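4-hydroxythreonine-4-phosphate dehydrogenase (Legionella pneumophila subsp. pneumophila, PDB 6XMY) probably catalyses the NAD(P)-dependent, metal-assisted oxidation of 4-(phosphooxy)-L-threonine on the pathway to pyridoxine 5'-phosphate, and binds NAD and a zinc ion. Local coordinates at residues C82-P85 and L91-Q94; Q94-V99 and A131-T136; R172-A177 and A208-H213; N233-K236 and D241-G244. All blocks are in the same frame, centred on the assembly; numbering follows the deposited sequence.

Contact 1 of 4, residues C82-P85 and L91-Q94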
# COMPACT_ATOMS: atom_id res chain seq x y z
N CYS A 82 16.34 -1.90 -16.76
CA CYS A 82 16.85 -0.65 -16.20
C CYS A 82 17.60 0.12 -17.27
O CYS A 82 18.20 -0.46 -18.18
CB CYS A 82 17.80 -0.92 -15.03
SG CYS A 82 17.02 -1.62 -13.58
N ALA A 83 17.56 1.45 -17.18
CA ALA A 83 18.35 2.27 -18.10
C ALA A 83 19.84 2.13 -17.84
O ALA A 83 20.65 2.23 -18.78
CB ALA A 83 17.93 3.74 -18.00
N ALA A 84 20.23 1.91 -16.59
CA ALA A 84 21.63 1.75 -16.22
C ALA A 84 21.76 0.61 -15.23
O ALA A 84 20.86 0.39 -14.41
CB ALA A 84 22.21 3.03 -15.60
N PRO A 85 22.86 -0.13 -15.27
CA PRO A 85 23.09 -1.19 -14.28
C PRO A 85 23.04 -0.62 -12.88
O PRO A 85 23.45 0.52 -12.62
CB PRO A 85 24.49 -1.70 -14.63
CG PRO A 85 24.61 -1.44 -16.09
CD PRO A 85 23.89 -0.14 -16.33
N LEU A 91 21.13 5.18 -5.21
CA LEU A 91 20.07 5.72 -6.04
C LEU A 91 20.64 6.26 -7.33
O LEU A 91 21.72 6.86 -7.36
CB LEU A 91 19.35 6.85 -5.31
CG LEU A 91 18.47 6.46 -4.13
CD1 LEU A 91 17.99 7.71 -3.41
CD2 LEU A 91 17.28 5.62 -4.60
N ASN A 92 19.91 6.07 -8.41
CA ASN A 92 20.31 6.60 -9.70
C ASN A 92 19.07 7.20 -10.36
O ASN A 92 18.12 6.48 -10.70
CB ASN A 92 20.90 5.48 -10.56
CG ASN A 92 21.39 5.96 -11.91
OD1 ASN A 92 21.15 7.11 -12.30
ND2 ASN A 92 22.05 5.07 -12.66
N PRO A 93 19.03 8.52 -10.54
CA PRO A 93 17.86 9.13 -11.18
C PRO A 93 17.61 8.63 -12.58
O PRO A 93 16.47 8.71 -13.07
CB PRO A 93 18.18 10.63 -11.15
CG PRO A 93 19.14 10.79 -10.00
CD PRO A 93 19.97 9.53 -10.03
N GLN A 94 18.64 8.10 -13.26
CA GLN A 94 18.43 7.57 -14.59
C GLN A 94 17.53 6.34 -14.60
O GLN A 94 17.02 5.98 -15.66
CB GLN A 94 19.76 7.24 -15.25
CG GLN A 94 20.55 8.46 -15.64
CD GLN A 94 21.78 8.10 -16.43
OE1 GLN A 94 21.74 7.18 -17.26
NE2 GLN A 94 22.88 8.79 -16.18
O HOH W 1 23.37 2.93 -11.22
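The flat group here is the carboxamide of Asn92, whose nitrogen end faces Ala84: Ala84 CB lies 3.6 Å from Asn92 ND2, beyond the NH2 rather than over the middle of the amide. The same nitrogen donates to a water, Asn92 ND2 to water 1 being 2.9 Å, and that water gives a hydrogen to Pro85 O at 2.8 Å. One water thus stands between the amide and the backbone of 82-85, where no direct hydrogen bond crosses. At the other end of the amide, Asn92 OD1 accepts from Gln94 N at 2.9 Å in a moderately bent bond (151° at the hydrogen), the donor standing 51° above the carbonyl plane rather than on a lone pair. With chi1 near 180° (-178°), the amide of Asn92 swings to the side of the carbonyl carbon, which brings it over the chain that follows. The result is an Asx turn leading into the 3-10 turn of Pro93 and Gln94, just ahead of helix 96-111. It belongs to the long loop joining strand 74-79 to that helix, at the surface of this PdxA-family protein and away from the NAD and zinc sites. With both ends of the amide bonded, its rotation is probably well fixed. Ala83 makes the second approach, its CB resting 3.4 Å from Gln94 O, though Gln94 has two conformers and this approach is therefore less certain. Behind the contact, Asn95 ND2 donates to Ala84 O, and a weaker bond runs from Ala83 N to Asn95 OD1. Leu91 packs on Asn127 of helix 125-130.

Contact 2 of 4, residues Q94-V99 and A131-T136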
# COMPACT_ATOMS: atom_id res chain seq x y z
N GLN A 94 18.64 8.10 -13.26
CA GLN A 94 18.43 7.57 -14.59
C GLN A 94 17.53 6.34 -14.60
O GLN A 94 17.02 5.98 -15.66
CB GLN A 94 19.76 7.24 -15.25
CG GLN A 94 20.55 8.46 -15.64
CD GLN A 94 21.78 8.10 -16.43
OE1 GLN A 94 21.74 7.18 -17.26
NE2 GLN A 94 22.88 8.79 -16.18
N ASN A 95 17.35 5.68 -13.46
CA ASN A 95 16.47 4.52 -13.35
C ASN A 95 15.09 4.87 -12.80
O ASN A 95 14.31 3.95 -12.52
CB ASN A 95 17.14 3.41 -12.55
CG ASN A 95 18.20 2.67 -13.35
OD1 ASN A 95 18.10 2.58 -14.58
ND2 ASN A 95 19.20 2.12 -12.67
N ALA A 96 14.78 6.16 -12.65
CA ALA A 96 13.44 6.53 -12.19
C ALA A 96 12.38 6.17 -13.23
O ALA A 96 11.30 5.69 -12.87
CB ALA A 96 13.39 8.03 -11.89
N ALA A 97 12.67 6.41 -14.51
CA ALA A 97 11.70 6.05 -15.54
C ALA A 97 11.42 4.55 -15.56
O ALA A 97 10.28 4.13 -15.81
CB ALA A 97 12.19 6.53 -16.91
N TYR A 98 12.43 3.74 -15.26
CA TYR A 98 12.24 2.30 -15.13
C TYR A 98 11.23 1.98 -14.04
O TYR A 98 10.32 1.17 -14.24
CB TYR A 98 13.59 1.65 -14.85
CG TYR A 98 13.55 0.32 -14.14
CD1 TYR A 98 13.37 -0.87 -14.84
CD2 TYR A 98 13.70 0.25 -12.76
CE1 TYR A 98 13.35 -2.09 -14.18
CE2 TYR A 98 13.69 -0.96 -12.10
CZ TYR A 98 13.52 -2.13 -12.81
OH TYR A 98 13.51 -3.34 -12.16
N VAL A 99 11.37 2.62 -12.87
CA VAL A 99 10.43 2.40 -11.78
C VAL A 99 9.02 2.76 -12.21
O VAL A 99 8.06 2.02 -11.97
CB VAL A 99 10.86 3.16 -10.51
CG1 VAL A 99 9.77 3.07 -9.46
CG2 VAL A 99 12.19 2.62 -9.98
N ALA A 131 14.51 13.03 -10.73
CA ALA A 131 14.61 12.79 -12.17
C ALA A 131 13.65 13.65 -12.98
O ALA A 131 13.68 13.57 -14.21
CB ALA A 131 14.35 11.32 -12.47
N GLY A 132 12.82 14.46 -12.33
CA GLY A 132 11.89 15.32 -13.01
C GLY A 132 10.48 14.79 -13.12
O GLY A 132 9.67 15.39 -13.84
N ILE A 133 10.16 13.70 -12.43
CA ILE A 133 8.86 13.07 -12.51
C ILE A 133 8.12 13.43 -11.23
O ILE A 133 8.51 12.99 -10.14
CB ILE A 133 9.00 11.54 -12.64
CG1 ILE A 133 9.85 11.18 -13.86
CG2 ILE A 133 7.63 10.89 -12.73
CD1 ILE A 133 10.30 9.72 -13.88
N THR A 134 7.07 14.23 -11.34
CA THR A 134 6.30 14.59 -10.15
C THR A 134 5.55 13.36 -9.64
O THR A 134 4.80 12.72 -10.38
CB THR A 134 5.35 15.75 -10.45
OG1 THR A 134 6.13 16.92 -10.71
CG2 THR A 134 4.45 16.02 -9.26
N PHE A 135 5.77 13.01 -8.37
CA PHE A 135 5.28 11.74 -7.84
C PHE A 135 5.11 11.87 -6.34
O PHE A 135 6.08 12.17 -5.63
CB PHE A 135 6.29 10.64 -8.17
CG PHE A 135 5.91 9.26 -7.68
CD1 PHE A 135 4.99 8.48 -8.37
CD2 PHE A 135 6.49 8.74 -6.53
CE1 PHE A 135 4.66 7.21 -7.93
CE2 PHE A 135 6.16 7.47 -6.08
CZ PHE A 135 5.24 6.70 -6.78
N THR A 136 3.90 11.66 -5.85
CA THR A 136 3.69 11.69 -4.41
C THR A 136 3.57 10.30 -3.80
O THR A 136 3.83 10.17 -2.60
CB THR A 136 2.46 12.52 -4.03
OG1 THR A 136 1.32 12.03 -4.73
CG2 THR A 136 2.70 13.99 -4.37
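Ile133 turns its CG1 branch beside the backbone N and anti to the carbonyl carbon (chi1 -56°), and the extended second torsion (chi2 167°) then carries CD1 out to the start of helix 96-111. There Ile133 CD1 lies 4.0 Å from Ala96 CB and reaches 4.1 Å from Ala97 N, so the tip of the isoleucine fits against the first turn. Ala96 CB also meets Ala131 CB methyl to methyl at 3.5 Å, closer than usual van der Waals contact, and the pair is tight. One alanine methyl of the helix therefore touches two apolar groups of 131-136, and no hydrogen bond joins the segments. Ala131 and Ile133 flank Gly132, where helix 125-130 gives way to a Schellman motif: phi there is positive (98°), two bonds reach back into the last turn, the helix ends, and the residues on either side of the glycine both touch Ala96. The contact thus sets the beginning of one helix against the end of another. Ala96 is about 9 Å, side chain to side chain, from Val123, which binds NAD, and its side chain is about 12 Å from the dinucleotide itself, so the packing lies near the NAD site without touching it. Asn95 occupies the N-cap position without a side-chain capping bond, yet its carbonyl O receives Val99 N at 3.2 Å and lies in plane at the edge of the Tyr98 ring. Ile133 also packs on Ile128 and Met100, and Phe135 packs on Lys125, another NAD-binding residue.

Contact 3 of 4, residues R172-A177 and A208-H213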
# COMPACT_ATOMS: atom_id res chain seq x y z
N ARG A 172 1.92 21.51 6.66
CA ARG A 172 1.31 22.82 6.43
C ARG A 172 0.02 22.72 5.62
O ARG A 172 -0.88 23.54 5.79
CB ARG A 172 2.28 23.74 5.69
CG ARG A 172 3.41 24.33 6.52
CD ARG A 172 4.23 25.40 5.78
NE ARG A 172 5.21 26.03 6.67
CZ ARG A 172 4.94 27.10 7.41
NH1 ARG A 172 3.73 27.65 7.36
NH2 ARG A 172 5.87 27.62 8.20
N MET A 173 -0.07 21.75 4.71
CA MET A 173 -1.19 21.65 3.78
C MET A 173 -2.33 20.79 4.30
O MET A 173 -3.40 20.75 3.67
CB MET A 173 -0.71 21.10 2.44
CG MET A 173 0.28 22.03 1.72
SD MET A 173 0.81 21.39 0.13
CE MET A 173 -0.74 21.40 -0.78
N VAL A 174 -2.13 20.08 5.41
CA VAL A 174 -3.16 19.16 5.89
C VAL A 174 -4.48 19.85 6.21
O VAL A 174 -5.52 19.40 5.70
CB VAL A 174 -2.60 18.28 7.02
CG1 VAL A 174 -3.72 17.57 7.77
CG2 VAL A 174 -1.60 17.28 6.46
N PRO A 175 -4.53 20.89 7.04
CA PRO A 175 -5.84 21.45 7.38
C PRO A 175 -6.65 21.93 6.19
O PRO A 175 -7.85 21.64 6.11
CB PRO A 175 -5.48 22.58 8.36
CG PRO A 175 -4.19 22.09 9.00
CD PRO A 175 -3.45 21.52 7.83
N ASP A 176 -6.02 22.64 5.25
CA ASP A 176 -6.76 23.10 4.08
C ASP A 176 -7.18 21.96 3.17
O ASP A 176 -8.14 22.11 2.41
CB ASP A 176 -5.94 24.13 3.30
CG ASP A 176 -5.83 25.45 4.03
OD1 ASP A 176 -6.78 25.80 4.76
OD2 ASP A 176 -4.80 26.13 3.87
N ALA A 177 -6.49 20.82 3.22
CA ALA A 177 -6.86 19.70 2.37
C ALA A 177 -8.09 18.96 2.86
O ALA A 177 -8.71 18.23 2.08
CB ALA A 177 -5.71 18.71 2.25
N ALA A 208 -10.53 10.02 14.09
CA ALA A 208 -9.76 10.99 14.86
C ALA A 208 -10.19 12.41 14.51
O ALA A 208 -10.61 12.71 13.39
CB ALA A 208 -8.27 10.86 14.55
N GLY A 209 -10.06 13.31 15.48
CA GLY A 209 -10.07 14.72 15.17
C GLY A 209 -8.79 15.12 14.44
O GLY A 209 -7.86 14.34 14.26
N LEU A 210 -8.78 16.38 13.98
CA LEU A 210 -7.58 16.94 13.35
C LEU A 210 -6.60 17.48 14.38
O LEU A 210 -5.38 17.34 14.21
CB LEU A 210 -7.99 18.06 12.39
CG LEU A 210 -6.82 18.82 11.76
CD1 LEU A 210 -6.04 17.90 10.83
CD2 LEU A 210 -7.33 20.03 11.03
N ASN A 211 -7.12 18.11 15.43
CA ASN A 211 -6.36 18.83 16.44
C ASN A 211 -6.16 17.98 17.69
O ASN A 211 -6.90 17.02 17.93
CB ASN A 211 -7.12 20.10 16.79
CG ASN A 211 -7.22 21.03 15.60
OD1 ASN A 211 -6.19 21.46 15.08
ND2 ASN A 211 -8.44 21.30 15.13
N PRO A 212 -5.16 18.31 18.52
CA PRO A 212 -5.00 17.59 19.79
C PRO A 212 -6.29 17.63 20.60
O PRO A 212 -7.01 18.63 20.61
CB PRO A 212 -3.87 18.34 20.50
CG PRO A 212 -3.14 19.08 19.43
CD PRO A 212 -4.14 19.37 18.35
N HIS A 213 -6.58 16.51 21.28
CA HIS A 213 -7.81 16.37 22.06
C HIS A 213 -9.05 16.75 21.26
O HIS A 213 -10.01 17.32 21.78
CB HIS A 213 -7.70 17.09 23.39
CG HIS A 213 -6.60 16.53 24.22
ND1 HIS A 213 -6.70 15.30 24.83
CD2 HIS A 213 -5.34 16.98 24.47
CE1 HIS A 213 -5.57 15.03 25.45
NE2 HIS A 213 -4.73 16.03 25.26
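Leu210 pushes its forked end against Val174 and Pro175, one methyl to each. Leu210 CD1 lies 3.9 Å from Val174 CG1, while the other branch, Leu210 CD2, is 4.1 Å from Pro175 CB and 4.2 Å from Pro175 CA. The leucine and valine side chains run in opposite directions and meet methyl to methyl, through Leu210 CD1 and Val174 CG1. In Leu210 the CG atom is anti to the backbone N (chi1 175°), which stretches the side chain away from its own loop and lets the two methyls separate over neighbouring residues. Val174 answers with CG1, likewise placed anti to its N (chi1 166°). The bonding within 172-177 is thin: Ala177 N donates to Met173 O at 3.1 Å, with a second, weak bond from the same nitrogen to Val174 O. This short, weakly bonded helical turn rests on the loop that leaves strand 204-208. The loop itself is held elsewhere, Asn211 N and, more weakly, Leu210 N donating to Glu224 OE1, and Gly209 O accepting from Gln270. Leu210 also packs on Ile178 and on Glu223 and Ile228 of helix 223-237. Val174 touches Tyr267, and its side chain is about 7 Å from that of His268, which with His168 binds the zinc ion. Since only carbon meets carbon between the segments, the contact probably rests on shape and the burial of apolar surface, with no directional bond across it to fix its register; the directional bonds of the loop at Asn211 N and Gly209 O go to Glu224 and Gln270 instead.

Contact 4 of 4, residues N233-K236 and D241-G244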
# COMPACT_ATOMS: atom_id res chain seq x y z
N ASN A 233 -21.82 13.52 10.91
CA ASN A 233 -23.28 13.53 10.96
C ASN A 233 -23.88 13.09 9.63
O ASN A 233 -24.85 12.32 9.60
CB ASN A 233 -23.78 14.92 11.33
CG ASN A 233 -23.53 15.27 12.77
OD1 ASN A 233 -23.27 14.39 13.60
ND2 ASN A 233 -23.61 16.55 13.09
N THR A 234 -23.32 13.58 8.52
CA THR A 234 -23.81 13.17 7.20
C THR A 234 -23.63 11.67 7.01
O THR A 234 -24.55 10.98 6.56
CB THR A 234 -23.05 13.95 6.12
OG1 THR A 234 -23.37 15.34 6.23
CG2 THR A 234 -23.43 13.45 4.73
N LEU A 235 -22.46 11.15 7.38
CA LEU A 235 -22.21 9.72 7.25
C LEU A 235 -23.16 8.89 8.11
O LEU A 235 -23.69 7.87 7.66
CB LEU A 235 -20.76 9.42 7.61
CG LEU A 235 -19.78 9.90 6.54
CD1 LEU A 235 -18.40 10.06 7.15
CD2 LEU A 235 -19.71 8.92 5.38
N LYS A 236 -23.40 9.33 9.35
CA LYS A 236 -24.36 8.64 10.21
C LYS A 236 -25.74 8.59 9.56
O LYS A 236 -26.43 7.56 9.62
CB LYS A 236 -24.45 9.32 11.57
CG LYS A 236 -23.27 9.05 12.48
CD LYS A 236 -23.34 9.95 13.72
CE LYS A 236 -22.16 9.74 14.66
NZ LYS A 236 -22.10 10.80 15.72
N ASP A 241 -21.64 3.71 10.36
CA ASP A 241 -21.54 3.75 11.82
C ASP A 241 -20.18 4.30 12.24
O ASP A 241 -19.25 3.57 12.60
CB ASP A 241 -21.78 2.34 12.37
CG ASP A 241 -22.05 2.32 13.85
OD1 ASP A 241 -22.08 3.38 14.50
OD2 ASP A 241 -22.24 1.20 14.38
N VAL A 242 -20.07 5.64 12.22
CA VAL A 242 -18.86 6.35 12.63
C VAL A 242 -19.01 6.86 14.06
O VAL A 242 -20.09 7.21 14.52
CB VAL A 242 -18.52 7.52 11.69
CG1 VAL A 242 -17.95 7.01 10.35
CG2 VAL A 242 -19.74 8.42 11.47
N LEU A 243 -17.87 6.92 14.75
CA LEU A 243 -17.77 7.52 16.07
C LEU A 243 -16.61 8.50 16.03
O LEU A 243 -15.50 8.14 15.63
CB LEU A 243 -17.49 6.45 17.13
CG LEU A 243 -17.06 6.99 18.49
CD1 LEU A 243 -18.21 7.71 19.18
CD2 LEU A 243 -16.50 5.88 19.38
N GLY A 244 -16.85 9.73 16.48
CA GLY A 244 -15.79 10.71 16.51
C GLY A 244 -16.35 12.12 16.52
O GLY A 244 -17.57 12.31 16.53
O HOH W 2 -19.80 10.18 17.21
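Lys236 and Val242 cross obliquely, the lysine chain running over the valine on its way toward Gly244. Lys236 CG stands beside the backbone N (chi1 -75°), and the remaining torsions are all near trans, giving a straight rod. Near its base Lys236 CG packs 3.7 Å from Val242 CG2; farther out Lys236 CE passes 3.3 Å from Val242 O, a CH-to-carbonyl approach next to the charged end. The ammonium group stops beyond it, where Lys236 NZ donates to water 2 at 2.8 Å. The same water accepts from Gly244 N at 3.1 Å, so the extended lysine is tied to the strand through solvent. Val242 (chi1 -74°) directs CG1 anti to its carbonyl carbon and leaves CG2 between the backbone N and that carbon, a crowded position from which CG2 reaches the helix. That one methyl serves two residues, since it also lies 4.1 Å from Leu235 CB. Leu235 takes its own CG beside the backbone N and packs on Ile187 and Gln188 of helix 180-197. The contact joins the last turns of helix 223-237 to residues 241-244 of strand 241-246 within a beta-alpha-beta unit whose first strand is 204-208. Val242, which also rests on Ile205 and Val207 of that parallel strand, lies on the outermost strand within the chain, with helices 223-237 and 180-197 packed against its side chain.

In the fold
From the N terminus, contact 1 closes a short turn within the loop between strand 74-79 and helix 96-111. Contact 2 starts on Gln94, where contact 1 ends, and closes a longer excursion through that helix, strand 117-120 and helix 125-130; the two touch through Asn95 and Ala131. Contact 3 then spans helix 180-197 and strand 204-208, and contact 4 closes the short turn from helix 223-237 into strand 241-246. Contacts 1 and 2 join at Gln94 and the others follow in series; none nests or crosses. Contacts 1 and 2 lie on the same side of the chain's centre, with contact 4 opposite, its centre about 48 Å from that of contact 1; contacts 3 and 4 come within about 6 Å at their nearest atoms.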